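Local coordinates for cytoplasmic protein (Cryptococcus neoformans var. grubii serotype A, PDB 7LPO), which probably hydrolyses the beta-glucosidic bond of steryl glucosides as a family 5 glycoside hydrolase, at residues A[123-128]-A[248-253]; A[407-412]-A[425-430]; A[685-690]-A[772-777]; A[734-739]-A[748-753]. All blocks are in the same frame, centred on the assembly; numbering follows the deposited sequence.

Contact 1 of 4, residues A[123-128]-A[248-253]; sequences YIIAVL and AKRIAE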
loop_
_atom_site.group_PDB
_atom_site.type_symbol
_atom_site.label_atom_id
_atom_site.label_comp_id
_atom_site.label_asym_id
_atom_site.label_seq_id
_atom_site.Cartn_x
_atom_site.Cartn_y
_atom_site.Cartn_z
ATOM N N TYR A 123 4.800 21.747 2.789
ATOM C CA TYR A 123 3.436 21.475 2.359
ATOM C C TYR A 123 2.874 20.265 3.098
ATOM O O TYR A 123 1.741 20.299 3.596
ATOM C CB TYR A 123 3.373 21.245 0.849
ATOM C CG TYR A 123 2.100 20.534 0.450
ATOM C CD1 TYR A 123 0.915 21.237 0.289
ATOM C CD2 TYR A 123 2.073 19.150 0.279
ATOM C CE1 TYR A 123 -0.258 20.591 -0.052
ATOM C CE2 TYR A 123 0.900 18.493 -0.065
ATOM C CZ TYR A 123 -0.261 19.221 -0.232
ATOM O OH TYR A 123 -1.433 18.583 -0.571
ATOM N N ILE A 124 3.652 19.178 3.171
ATOM C CA ILE A 124 3.200 17.986 3.889
ATOM C C ILE A 124 2.876 18.331 5.336
ATOM O O ILE A 124 1.871 17.873 5.889
ATOM C CB ILE A 124 4.253 16.867 3.813
ATOM C CG1 ILE A 124 4.307 16.254 2.413
ATOM C CG2 ILE A 124 3.942 15.795 4.830
ATOM C CD1 ILE A 124 5.528 15.383 2.174
ATOM N N ILE A 125 3.727 19.134 5.973
ATOM C CA ILE A 125 3.494 19.528 7.359
ATOM C C ILE A 125 2.176 20.278 7.486
ATOM O O ILE A 125 1.407 20.053 8.426
ATOM C CB ILE A 125 4.681 20.365 7.876
ATOM C CG1 ILE A 125 5.826 19.427 8.261
ATOM C CG2 ILE A 125 4.254 21.248 9.035
ATOM C CD1 ILE A 125 7.168 20.113 8.388
ATOM N N ALA A 126 1.899 21.181 6.544
ATOM C CA ALA A 126 0.632 21.904 6.554
ATOM C C ALA A 126 -0.545 20.950 6.408
ATOM O O ALA A 126 -1.564 21.100 7.089
ATOM C CB ALA A 126 0.615 22.941 5.427
ATOM N N VAL A 127 -0.433 19.970 5.510
ATOM C CA VAL A 127 -1.482 18.960 5.384
ATOM C C VAL A 127 -1.634 18.190 6.689
ATOM O O VAL A 127 -2.746 17.967 7.171
ATOM C CB VAL A 127 -1.184 18.013 4.209
ATOM C CG1 VAL A 127 -2.195 16.865 4.178
ATOM C CG2 VAL A 127 -1.187 18.780 2.901
ATOM N N LEU A 128 -0.516 17.789 7.293
ATOM C CA LEU A 128 -0.596 17.058 8.554
ATOM C C LEU A 128 -1.272 17.892 9.637
ATOM O O LEU A 128 -2.021 17.359 10.461
ATOM C CB LEU A 128 0.799 16.625 8.997
ATOM C CG LEU A 128 1.457 15.613 8.064
ATOM C CD1 LEU A 128 2.882 15.304 8.503
ATOM C CD2 LEU A 128 0.610 14.330 7.983
ATOM N N ALA A 248 11.275 13.487 8.218
ATOM C CA ALA A 248 11.060 13.249 9.645
ATOM C C ALA A 248 11.700 14.344 10.485
ATOM O O ALA A 248 11.070 14.894 11.395
ATOM C CB ALA A 248 11.616 11.884 10.047
ATOM N N LYS A 249 12.968 14.650 10.211
ATOM C CA LYS A 249 13.642 15.742 10.904
ATOM C C LYS A 249 12.869 17.045 10.764
ATOM O O LYS A 249 12.716 17.793 11.735
ATOM C CB LYS A 249 15.056 15.902 10.350
ATOM C CG LYS A 249 15.824 17.077 10.915
ATOM C CD LYS A 249 17.328 16.824 10.821
ATOM C CE LYS A 249 17.992 17.831 9.915
ATOM N NZ LYS A 249 17.938 19.184 10.525
ATOM N N ARG A 250 12.387 17.340 9.556
ATOM C CA ARG A 250 11.648 18.577 9.336
ATOM C C ARG A 250 10.406 18.635 10.213
ATOM O O ARG A 250 10.119 19.665 10.832
ATOM C CB ARG A 250 11.261 18.703 7.865
ATOM C CG ARG A 250 10.690 20.051 7.491
ATOM C CD ARG A 250 11.806 20.992 7.118
ATOM N NE ARG A 250 11.328 22.256 6.565
ATOM C CZ ARG A 250 12.136 23.207 6.108
ATOM N NH1 ARG A 250 13.450 23.020 6.132
ATOM N NH2 ARG A 250 11.640 24.336 5.622
ATOM N N ILE A 251 9.640 17.543 10.253
ATOM C CA ILE A 251 8.459 17.498 11.105
ATOM C C ILE A 251 8.861 17.663 12.561
ATOM O O ILE A 251 8.209 18.386 13.324
ATOM C CB ILE A 251 7.690 16.180 10.890
ATOM C CG1 ILE A 251 7.048 16.135 9.510
ATOM C CG2 ILE A 251 6.640 16.001 11.964
ATOM C CD1 ILE A 251 6.628 14.725 9.105
ATOM N N ALA A 252 9.938 16.989 12.973
ATOM C CA ALA A 252 10.339 17.030 14.373
ATOM C C ALA A 252 10.789 18.428 14.791
ATOM O O ALA A 252 10.558 18.843 15.934
ATOM C CB ALA A 252 11.451 16.010 14.629
ATOM N N GLU A 253 11.428 19.170 13.886
ATOM C CA GLU A 253 11.996 20.462 14.247
ATOM C C GLU A 253 11.041 21.619 14.018
ATOM O O GLU A 253 11.090 22.599 14.769
ATOM C CB GLU A 253 13.283 20.721 13.460
ATOM C CG GLU A 253 14.411 19.787 13.821
ATOM C CD GLU A 253 15.663 20.053 13.029
ATOM O OE1 GLU A 253 15.621 20.867 12.079
ATOM O OE2 GLU A 253 16.697 19.443 13.356
#
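Ile125 and Ile251 lie alongside each other with their side chains pointing opposite ways, CG1 of Ile125 being 3.7 Å from CG1 of Ile251, and this pair forms the tight centre of the contact. Their CA atoms are 6.5 Å apart, the nearest pair between the two segments, although the local helix axes stay 10.5 Å apart and cross at -55°; the interval is thus bridged by branched side chains. On the apolar, buried flank Leu128 runs roughly perpendicular to Ile251, with its CD1 at 3.8 Å from CD1 of Ile251. Leu128 also rests on Val263 and Ile251 on Trp266, so this flank faces strand 263-267.

The other flank opens to solvent at Arg250, yet packing there is still close: CD1 of Ile125 meets CG of Arg250 at 3.6 Å. Arg250 leaves its helix with CG anti to the backbone N (chi1 -171°) and then bends at chi2 (88°), so its aliphatic root packs on Ile125 while its NE forms a salt bridge with Asp122 on the first helix. Lys249 and Glu253, paired by a salt bridge of 3.1 Å between NZ and OE2, remain on the outer surface of helix 232-254. Helix 118-133 lies against strand 98-104 and helix 232-254 against strand 263-267, both members of a parallel series, as in the outer helical layer of a TIM barrel, the fold of family 5 glycosidases.

Contact 2 of 4, residues A[407-412]-A[425-430]; sequences LHWLAY and HFIQAP
Trp409 carries CG anti to its own backbone N (chi1 178°), with the ring plane about perpendicular to the plane of CA, CB and CG, which extends the indole from the helix toward the strand; in His425, CG lies anti to the carbonyl carbon (chi1 -72°), a setting that places the imidazole where the indole edge meets it. The two rings form a T-shaped pair in which the edge of the six-membered ring of Trp409 is directed at the face of His425, with centroids 5.5 Å apart and planes at 78°. CZ2 is the indole atom that makes the approach, 4.0 Å from CD2 of His425. CG1 of Ile427 lies 4.0 Å from both NE1 and CZ2 of Trp409. Helix 400-419 here leads directly into strand 424-427, which lies between the parallel strands 263-267 and 447-449, so the pairing joins a helix to the following strand of the (beta/alpha)8 barrel. The buried indole N-H is satisfied through a water that lies in the ring plane: NE1 of Trp409 donates to it over 2.8 Å, and the water in turn donates to the carbonyl O of Phe426 over 3.0 Å. Helix 440-443 packs on the same indole through Phe442 and Leu443, and Leu443 also touches Ile427.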
loop_
_atom_site.group_PDB
_atom_site.type_symbol
_atom_site.label_atom_id
_atom_site.label_comp_id
_atom_site.label_asym_id
_atom_site.label_seq_id
_atom_site.Cartn_x
_atom_site.Cartn_y
_atom_site.Cartn_z
ATOM N N LEU A 407 18.028 -6.224 6.754
ATOM C CA LEU A 407 19.185 -5.364 6.965
ATOM C C LEU A 407 18.874 -3.925 6.572
ATOM O O LEU A 407 19.235 -2.988 7.288
ATOM C CB LEU A 407 20.374 -5.898 6.170
ATOM C CG LEU A 407 21.721 -5.202 6.347
ATOM C CD1 LEU A 407 22.110 -5.056 7.800
ATOM C CD2 LEU A 407 22.779 -5.997 5.576
ATOM N N HIS A 408 18.195 -3.729 5.440
ATOM C CA HIS A 408 17.745 -2.384 5.088
ATOM C C HIS A 408 16.821 -1.826 6.164
ATOM O O HIS A 408 16.875 -0.633 6.489
ATOM C CB HIS A 408 17.029 -2.391 3.731
ATOM C CG HIS A 408 16.147 -1.200 3.518
ATOM N ND1 HIS A 408 16.643 0.056 3.241
ATOM C CD2 HIS A 408 14.802 -1.062 3.596
ATOM C CE1 HIS A 408 15.641 0.912 3.143
ATOM N NE2 HIS A 408 14.513 0.256 3.342
ATOM N N TRP A 409 15.967 -2.681 6.731
ATOM C CA TRP A 409 14.985 -2.204 7.697
ATOM C C TRP A 409 15.640 -1.737 8.989
ATOM O O TRP A 409 15.151 -0.792 9.620
ATOM C CB TRP A 409 13.957 -3.287 8.005
ATOM C CG TRP A 409 12.968 -2.818 9.038
ATOM C CD1 TRP A 409 11.812 -2.125 8.811
ATOM C CD2 TRP A 409 13.076 -2.962 10.454
ATOM N NE1 TRP A 409 11.188 -1.848 9.996
ATOM C CE2 TRP A 409 11.946 -2.345 11.023
ATOM C CE3 TRP A 409 14.019 -3.552 11.300
ATOM C CZ2 TRP A 409 11.732 -2.305 12.395
ATOM C CZ3 TRP A 409 13.806 -3.505 12.665
ATOM C CH2 TRP A 409 12.672 -2.891 13.198
ATOM N N LEU A 410 16.739 -2.375 9.401
ATOM C CA LEU A 410 17.451 -1.908 10.585
ATOM C C LEU A 410 17.949 -0.485 10.385
ATOM O O LEU A 410 17.728 0.383 11.239
ATOM C CB LEU A 410 18.614 -2.836 10.917
ATOM C CG LEU A 410 18.245 -4.297 11.191
ATOM C CD1 LEU A 410 19.547 -5.129 11.248
ATOM C CD2 LEU A 410 17.448 -4.484 12.465
ATOM N N ALA A 411 18.616 -0.232 9.248
ATOM C CA ALA A 411 19.114 1.105 8.930
ATOM C C ALA A 411 17.978 2.116 8.837
ATOM O O ALA A 411 18.068 3.224 9.382
ATOM C CB ALA A 411 19.901 1.079 7.616
ATOM N N TYR A 412 16.906 1.761 8.126
ATOM C CA TYR A 412 15.773 2.673 7.989
ATOM C C TYR A 412 15.163 2.987 9.348
ATOM O O TYR A 412 14.982 4.156 9.707
ATOM C CB TYR A 412 14.723 2.066 7.050
ATOM C CG TYR A 412 13.441 2.863 6.962
ATOM C CD1 TYR A 412 13.351 3.971 6.142
ATOM C CD2 TYR A 412 12.315 2.512 7.712
ATOM C CE1 TYR A 412 12.191 4.711 6.052
ATOM C CE2 TYR A 412 11.141 3.261 7.631
ATOM C CZ TYR A 412 11.095 4.360 6.795
ATOM O OH TYR A 412 9.947 5.116 6.680
ATOM N N HIS A 425 6.992 1.568 14.718
ATOM C CA HIS A 425 7.483 0.954 13.492
ATOM C C HIS A 425 6.369 0.119 12.874
ATOM O O HIS A 425 5.976 -0.920 13.425
ATOM C CB HIS A 425 8.703 0.092 13.781
ATOM C CG HIS A 425 9.931 0.877 14.094
ATOM N ND1 HIS A 425 10.207 2.090 13.500
ATOM C CD2 HIS A 425 10.953 0.630 14.946
ATOM C CE1 HIS A 425 11.354 2.551 13.967
ATOM N NE2 HIS A 425 11.827 1.684 14.845
ATOM N N PHE A 426 5.836 0.589 11.749
ATOM C CA PHE A 426 4.873 -0.172 10.968
ATOM C C PHE A 426 5.664 -1.033 9.998
ATOM O O PHE A 426 6.260 -0.524 9.040
ATOM C CB PHE A 426 3.894 0.755 10.260
ATOM C CG PHE A 426 2.907 1.414 11.196
ATOM C CD1 PHE A 426 1.716 0.798 11.509
ATOM C CD2 PHE A 426 3.190 2.644 11.772
ATOM C CE1 PHE A 426 0.818 1.392 12.363
ATOM C CE2 PHE A 426 2.286 3.260 12.627
ATOM C CZ PHE A 426 1.101 2.634 12.922
ATOM N N ILE A 427 5.695 -2.330 10.274
ATOM C CA ILE A 427 6.594 -3.259 9.605
ATOM C C ILE A 427 5.852 -3.880 8.433
ATOM O O ILE A 427 4.927 -4.677 8.623
ATOM C CB ILE A 427 7.112 -4.327 10.574
ATOM C CG1 ILE A 427 8.003 -3.666 11.635
ATOM C CG2 ILE A 427 7.874 -5.397 9.822
ATOM C CD1 ILE A 427 7.840 -4.248 12.999
ATOM N N GLN A 428 6.250 -3.512 7.222
ATOM C CA GLN A 428 5.624 -3.995 5.997
ATOM C C GLN A 428 6.628 -4.913 5.319
ATOM O O GLN A 428 7.481 -4.461 4.555
ATOM C CB GLN A 428 5.228 -2.851 5.072
ATOM C CG GLN A 428 4.249 -3.266 3.981
ATOM C CD GLN A 428 4.245 -2.297 2.813
ATOM O OE1 GLN A 428 4.169 -2.700 1.654
ATOM N NE2 GLN A 428 4.312 -1.008 3.118
ATOM N N ALA A 429 6.523 -6.207 5.615
ATOM C CA ALA A 429 7.329 -7.197 4.928
ATOM C C ALA A 429 7.017 -7.170 3.436
ATOM O O ALA A 429 5.967 -6.672 3.022
ATOM C CB ALA A 429 7.061 -8.592 5.492
ATOM N N PRO A 430 7.923 -7.688 2.608
ATOM C CA PRO A 430 7.637 -7.769 1.170
ATOM C C PRO A 430 6.347 -8.529 0.884
ATOM O O PRO A 430 5.961 -9.455 1.599
ATOM C CB PRO A 430 8.859 -8.503 0.607
ATOM C CG PRO A 430 9.968 -8.173 1.584
ATOM C CD PRO A 430 9.303 -8.091 2.934
HETATM O O HOH W 1 9.089 0.063 9.994
#

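Contact 3 of 4, residues A[685-690]-A[772-777]; sequences TSTKFK and GGALRR
The loop of the hairpin formed by strands 676-682 and 689-696 of an antiparallel sheet brings Thr685 and Thr687 against Ala774 of the C-terminal tail. An ST turn shapes this connection: OG of Ser686 accepts from the backbone N of Lys688 at 3.1 Å, with an N-H to acceptor angle of 160°. Thr687 itself has a left-handed backbone conformation (phi 73°), and its side chain starts toward segment 772-777. A hydrogen bond between OG1 of Thr687 and the backbone N of Arg770 keeps the hydroxyl on strand 761-770, while the methyl meets the tail: CG2 of Thr687 is 3.6 Å from CA of Ala774 and 3.8 Å from CB of Ala774. The methyl of Ala774 in turn lies 3.3 Å from the carbonyl O of Thr685, a close van der Waals approach.

Polar linkage between the segments passes through one water. It donates to the carbonyl O of Thr685 at 2.9 Å and accepts from the backbone N of Ala774 at 3.1 Å, tying the loop to the tail beside the methyl contact. Gly773 precedes Ala774 with a positive phi, and its carbonyl O receives a hydrogen bond from NH1 of Arg770. That arginine ends strand 761-770, whose Val768 pairs with Phe689, while Tyr716 of the short helix 713-716 bonds through its OH to O of Thr687; the contact thus lies at one end of the sheet, between its loop, the departing tail and this helix.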
loop_
_atom_site.group_PDB
_atom_site.type_symbol
_atom_site.label_atom_id
_atom_site.label_comp_id
_atom_site.label_asym_id
_atom_site.label_seq_id
_atom_site.Cartn_x
_atom_site.Cartn_y
_atom_site.Cartn_z
ATOM N N THR A 685 -27.842 -5.625 4.514
ATOM C CA THR A 685 -29.252 -5.706 4.143
ATOM C C THR A 685 -30.162 -5.489 5.351
ATOM O O THR A 685 -31.131 -4.726 5.285
ATOM C CB THR A 685 -29.535 -7.056 3.483
ATOM O OG1 THR A 685 -28.624 -7.254 2.397
ATOM C CG2 THR A 685 -30.964 -7.117 2.953
ATOM N N SER A 686 -29.871 -6.152 6.465
ATOM C CA SER A 686 -30.692 -5.993 7.662
ATOM C C SER A 686 -30.271 -4.813 8.530
ATOM O O SER A 686 -31.070 -4.355 9.357
ATOM C CB SER A 686 -30.636 -7.265 8.511
ATOM O OG SER A 686 -29.331 -7.460 9.043
ATOM N N THR A 687 -29.050 -4.311 8.352
ATOM C CA THR A 687 -28.398 -3.308 9.189
ATOM C C THR A 687 -27.960 -3.883 10.526
ATOM O O THR A 687 -27.401 -3.146 11.344
ATOM C CB THR A 687 -29.267 -2.069 9.461
ATOM O OG1 THR A 687 -30.247 -2.363 10.466
ATOM C CG2 THR A 687 -29.960 -1.609 8.188
ATOM N N LYS A 688 -28.150 -5.179 10.757
ATOM C CA LYS A 688 -27.843 -5.770 12.051
ATOM C C LYS A 688 -26.348 -5.735 12.324
ATOM O O LYS A 688 -25.538 -6.126 11.477
ATOM C CB LYS A 688 -28.359 -7.204 12.105
ATOM C CG LYS A 688 -29.878 -7.268 12.258
ATOM C CD LYS A 688 -30.413 -8.656 11.988
ATOM C CE LYS A 688 -31.683 -8.908 12.783
ATOM N NZ LYS A 688 -32.174 -10.311 12.572
ATOM N N PHE A 689 -25.998 -5.265 13.517
ATOM C CA PHE A 689 -24.626 -5.138 13.979
ATOM C C PHE A 689 -24.529 -5.837 15.322
ATOM O O PHE A 689 -25.377 -5.622 16.191
ATOM C CB PHE A 689 -24.238 -3.669 14.112
ATOM C CG PHE A 689 -22.915 -3.437 14.768
ATOM C CD1 PHE A 689 -21.738 -3.797 14.139
ATOM C CD2 PHE A 689 -22.844 -2.811 15.990
ATOM C CE1 PHE A 689 -20.525 -3.551 14.729
ATOM C CE2 PHE A 689 -21.625 -2.570 16.585
ATOM C CZ PHE A 689 -20.470 -2.938 15.952
ATOM N N LYS A 690 -23.505 -6.666 15.491
ATOM C CA LYS A 690 -23.285 -7.378 16.741
ATOM C C LYS A 690 -21.808 -7.314 17.093
ATOM O O LYS A 690 -20.952 -7.681 16.284
ATOM C CB LYS A 690 -23.746 -8.836 16.635
ATOM C CG LYS A 690 -23.443 -9.659 17.879
ATOM C CD LYS A 690 -24.312 -10.900 17.942
ATOM C CE LYS A 690 -24.189 -11.587 19.302
ATOM N NZ LYS A 690 -24.028 -13.069 19.181
ATOM N N GLY A 772 -37.072 -0.505 11.690
ATOM C CA GLY A 772 -37.761 -0.609 10.425
ATOM C C GLY A 772 -36.895 -1.056 9.273
ATOM O O GLY A 772 -37.309 -0.911 8.117
ATOM N N GLY A 773 -35.706 -1.575 9.543
ATOM C CA GLY A 773 -34.889 -2.136 8.495
ATOM C C GLY A 773 -34.021 -1.102 7.807
ATOM O O GLY A 773 -33.743 -0.020 8.326
ATOM N N ALA A 774 -33.613 -1.448 6.595
ATOM C CA ALA A 774 -32.582 -0.701 5.900
ATOM C C ALA A 774 -33.142 0.538 5.212
ATOM O O ALA A 774 -34.312 0.599 4.826
ATOM C CB ALA A 774 -31.891 -1.591 4.867
ATOM N N LEU A 775 -32.279 1.536 5.067
ATOM C CA LEU A 775 -32.605 2.708 4.275
ATOM C C LEU A 775 -32.600 2.355 2.790
ATOM O O LEU A 775 -32.145 1.287 2.373
ATOM C CB LEU A 775 -31.591 3.824 4.533
ATOM C CG LEU A 775 -31.611 4.531 5.882
ATOM C CD1 LEU A 775 -30.304 5.270 6.109
ATOM C CD2 LEU A 775 -32.774 5.504 5.929
ATOM N N ARG A 776 -33.101 3.282 1.982
ATOM C CA ARG A 776 -32.870 3.289 0.543
ATOM C C ARG A 776 -32.149 4.588 0.222
ATOM O O ARG A 776 -32.663 5.673 0.516
ATOM C CB ARG A 776 -34.179 3.151 -0.229
ATOM C CG ARG A 776 -34.796 1.761 -0.075
ATOM C CD ARG A 776 -34.181 0.752 -1.051
ATOM N NE ARG A 776 -34.610 1.025 -2.419
ATOM C CZ ARG A 776 -35.519 0.316 -3.081
ATOM N NH1 ARG A 776 -36.101 -0.734 -2.516
ATOM N NH2 ARG A 776 -35.845 0.659 -4.320
ATOM N N ARG A 777 -30.947 4.471 -0.336
ATOM C CA ARG A 777 -30.056 5.616 -0.516
ATOM C C ARG A 777 -30.013 6.054 -1.977
ATOM O O ARG A 777 -30.645 5.439 -2.835
ATOM C CB ARG A 777 -28.641 5.271 -0.025
ATOM C CG ARG A 777 -28.509 5.160 1.501
ATOM C CD ARG A 777 -27.355 4.236 1.930
ATOM N NE ARG A 777 -27.648 2.816 1.724
ATOM C CZ ARG A 777 -27.860 1.935 2.700
ATOM N NH1 ARG A 777 -27.814 2.318 3.969
ATOM N NH2 ARG A 777 -28.119 0.664 2.408
HETATM O O HOH W 2 -33.956 -4.374 5.658
#

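Contact 4 of 4, residues A[734-739]-A[748-753]; sequences VTIVAS and QTLRWW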
loop_
_atom_site.group_PDB
_atom_site.type_symbol
_atom_site.label_atom_id
_atom_site.label_comp_id
_atom_site.label_asym_id
_atom_site.label_seq_id
_atom_site.Cartn_x
_atom_site.Cartn_y
_atom_site.Cartn_z
ATOM N N VAL A 734 -32.385 3.822 15.918
ATOM C CA VAL A 734 -31.912 2.455 16.094
ATOM C C VAL A 734 -32.510 1.838 17.353
ATOM O O VAL A 734 -32.937 2.530 18.279
ATOM C CB VAL A 734 -30.372 2.371 16.184
ATOM C CG1 VAL A 734 -29.702 2.830 14.898
ATOM C CG2 VAL A 734 -29.862 3.201 17.373
ATOM N N THR A 735 -32.496 0.506 17.379
ATOM C CA THR A 735 -32.791 -0.292 18.562
ATOM C C THR A 735 -31.499 -0.954 19.022
ATOM O O THR A 735 -30.770 -1.520 18.205
ATOM C CB THR A 735 -33.855 -1.349 18.259
ATOM O OG1 THR A 735 -35.137 -0.714 18.124
ATOM C CG2 THR A 735 -33.913 -2.384 19.388
ATOM N N ILE A 736 -31.215 -0.876 20.320
ATOM C CA ILE A 736 -29.967 -1.364 20.894
ATOM C C ILE A 736 -30.281 -2.384 21.980
ATOM O O ILE A 736 -31.127 -2.137 22.846
ATOM C CB ILE A 736 -29.127 -0.209 21.468
ATOM C CG1 ILE A 736 -28.722 0.764 20.350
ATOM C CG2 ILE A 736 -27.911 -0.755 22.197
ATOM C CD1 ILE A 736 -28.212 2.093 20.853
ATOM N N VAL A 737 -29.586 -3.518 21.943
ATOM C CA VAL A 737 -29.723 -4.576 22.939
ATOM C C VAL A 737 -28.325 -4.893 23.455
ATOM O O VAL A 737 -27.501 -5.453 22.722
ATOM C CB VAL A 737 -30.390 -5.832 22.362
ATOM C CG1 VAL A 737 -30.520 -6.913 23.432
ATOM C CG2 VAL A 737 -31.754 -5.486 21.783
ATOM N N ALA A 738 -28.054 -4.531 24.704
ATOM C CA ALA A 738 -26.780 -4.817 25.349
ATOM C C ALA A 738 -26.981 -5.801 26.494
ATOM O O ALA A 738 -27.952 -5.702 27.250
ATOM C CB ALA A 738 -26.127 -3.533 25.866
ATOM N N SER A 739 -26.052 -6.750 26.620
ATOM C CA SER A 739 -26.184 -7.809 27.613
ATOM C C SER A 739 -25.884 -7.313 29.022
ATOM O O SER A 739 -26.417 -7.859 29.993
ATOM C CB SER A 739 -25.245 -8.966 27.267
ATOM O OG SER A 739 -23.896 -8.525 27.305
ATOM N N GLN A 748 -23.241 10.323 15.634
ATOM C CA GLN A 748 -22.920 8.990 15.142
ATOM C C GLN A 748 -22.124 8.170 16.157
ATOM O O GLN A 748 -21.429 7.221 15.774
ATOM C CB GLN A 748 -22.148 9.090 13.827
ATOM C CG GLN A 748 -22.978 9.632 12.673
ATOM C CD GLN A 748 -22.197 9.690 11.379
ATOM O OE1 GLN A 748 -22.475 8.949 10.435
ATOM N NE2 GLN A 748 -21.203 10.568 11.334
ATOM N N THR A 749 -22.226 8.503 17.436
ATOM C CA THR A 749 -21.456 7.860 18.490
ATOM C C THR A 749 -22.387 7.138 19.449
ATOM O O THR A 749 -23.390 7.707 19.897
ATOM C CB THR A 749 -20.622 8.887 19.267
ATOM O OG1 THR A 749 -19.848 9.677 18.354
ATOM C CG2 THR A 749 -19.677 8.196 20.257
ATOM N N LEU A 750 -22.049 5.889 19.759
ATOM C CA LEU A 750 -22.684 5.120 20.817
ATOM C C LEU A 750 -21.689 4.948 21.956
ATOM O O LEU A 750 -20.537 4.566 21.724
ATOM C CB LEU A 750 -23.137 3.758 20.296
ATOM C CG LEU A 750 -23.542 2.733 21.351
ATOM C CD1 LEU A 750 -24.670 3.266 22.193
ATOM C CD2 LEU A 750 -23.940 1.450 20.669
ATOM N N ARG A 751 -22.127 5.238 23.179
ATOM C CA ARG A 751 -21.288 5.129 24.366
ATOM C C ARG A 751 -21.867 4.048 25.259
ATOM O O ARG A 751 -23.072 4.037 25.513
ATOM C CB ARG A 751 -21.209 6.462 25.113
ATOM C CG ARG A 751 -20.533 7.550 24.303
ATOM C CD ARG A 751 -20.190 8.771 25.146
ATOM N NE ARG A 751 -19.386 9.724 24.378
ATOM C CZ ARG A 751 -19.896 10.713 23.647
ATOM N NH1 ARG A 751 -21.211 10.893 23.590
ATOM N NH2 ARG A 751 -19.094 11.528 22.974
ATOM N N TRP A 752 -21.009 3.149 25.736
ATOM C CA TRP A 752 -21.433 1.913 26.385
ATOM C C TRP A 752 -20.646 1.724 27.676
ATOM O O TRP A 752 -19.461 1.367 27.647
ATOM C CB TRP A 752 -21.244 0.739 25.430
ATOM C CG TRP A 752 -21.760 -0.568 25.930
ATOM C CD1 TRP A 752 -22.663 -0.771 26.934
ATOM C CD2 TRP A 752 -21.407 -1.866 25.442
ATOM N NE1 TRP A 752 -22.890 -2.115 27.101
ATOM C CE2 TRP A 752 -22.126 -2.808 26.199
ATOM C CE3 TRP A 752 -20.548 -2.323 24.441
ATOM C CZ2 TRP A 752 -22.019 -4.172 25.979
ATOM C CZ3 TRP A 752 -20.442 -3.675 24.230
ATOM C CH2 TRP A 752 -21.174 -4.585 24.989
ATOM N N TRP A 753 -21.302 1.986 28.804
ATOM C CA TRP A 753 -20.725 1.767 30.122
ATOM C C TRP A 753 -21.141 0.397 30.633
ATOM O O TRP A 753 -22.295 -0.012 30.462
ATOM C CB TRP A 753 -21.192 2.818 31.132
ATOM C CG TRP A 753 -20.815 4.239 30.848
ATOM C CD1 TRP A 753 -19.792 4.939 31.407
ATOM C CD2 TRP A 753 -21.488 5.144 29.972
ATOM N NE1 TRP A 753 -19.776 6.224 30.928
ATOM C CE2 TRP A 753 -20.805 6.374 30.038
ATOM C CE3 TRP A 753 -22.600 5.033 29.134
ATOM C CZ2 TRP A 753 -21.195 7.479 29.295
ATOM C CZ3 TRP A 753 -22.986 6.134 28.401
ATOM C CH2 TRP A 753 -22.291 7.337 28.487
#
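Strands 734-738 and 749-753 run in the same general direction, but their backbones are too far apart to pair: CA of Ile736 is 9.8 Å from CA of Leu750, and CA of Ala738 is 8.7 Å from CA of Trp752. Such spacings belong to strands of two facing layers, and the alternation of the chains matches, since Ile736, Ala738, Leu750 and Trp752 all start out toward the other strand.

In the first pair the side chains meet tip to tip, CD1 of Ile736 at 4.0 Å from CD1 of Leu750. CG of Leu750 is anti to its backbone N (chi1 167°), which carries the branch across the interval. In the second pair a methyl meets an indole: CB of Ala738 approaches Trp752 at 3.7 Å from NE1 and 4.1 Å from CE2. The indole N-H is not spent on this contact; NE1 of Trp752 bonds to the carbonyl O of His740, in the connection just after strand 734-738, which probably helps to hold the ring's rotation. Ile766 on strand 761-770 touches Ile736, Leu750 and Trp752, extending the apolar layer. Strand 734-738 pairs with 761-770, whereas 749-753 lies between 707-710 and 742-746, an arrangement consistent with the beta-sandwich of the family 5 C-terminal domain.

In the fold
The four contacts fall into two groups. Contacts 1 and 2, with centres about 22 Å apart, lie in the barrel and meet it at adjoining positions: the helices of contact 1 cover strand 263-267, which pairs in parallel with strand 424-427 of contact 2. In family 5 barrels the active site lies at the C-terminal ends of the strands, and contact 2 reaches that end of its strand. Contacts 3 and 4 belong to the C-terminal domain; their centres are about 16 Å apart, and strands 689-696 and 734-738 flank strand 761-770 in one sheet. Contact 4 is nested within the loop closed by contact 3. About 39 to 42 Å separates the centres of the two groups.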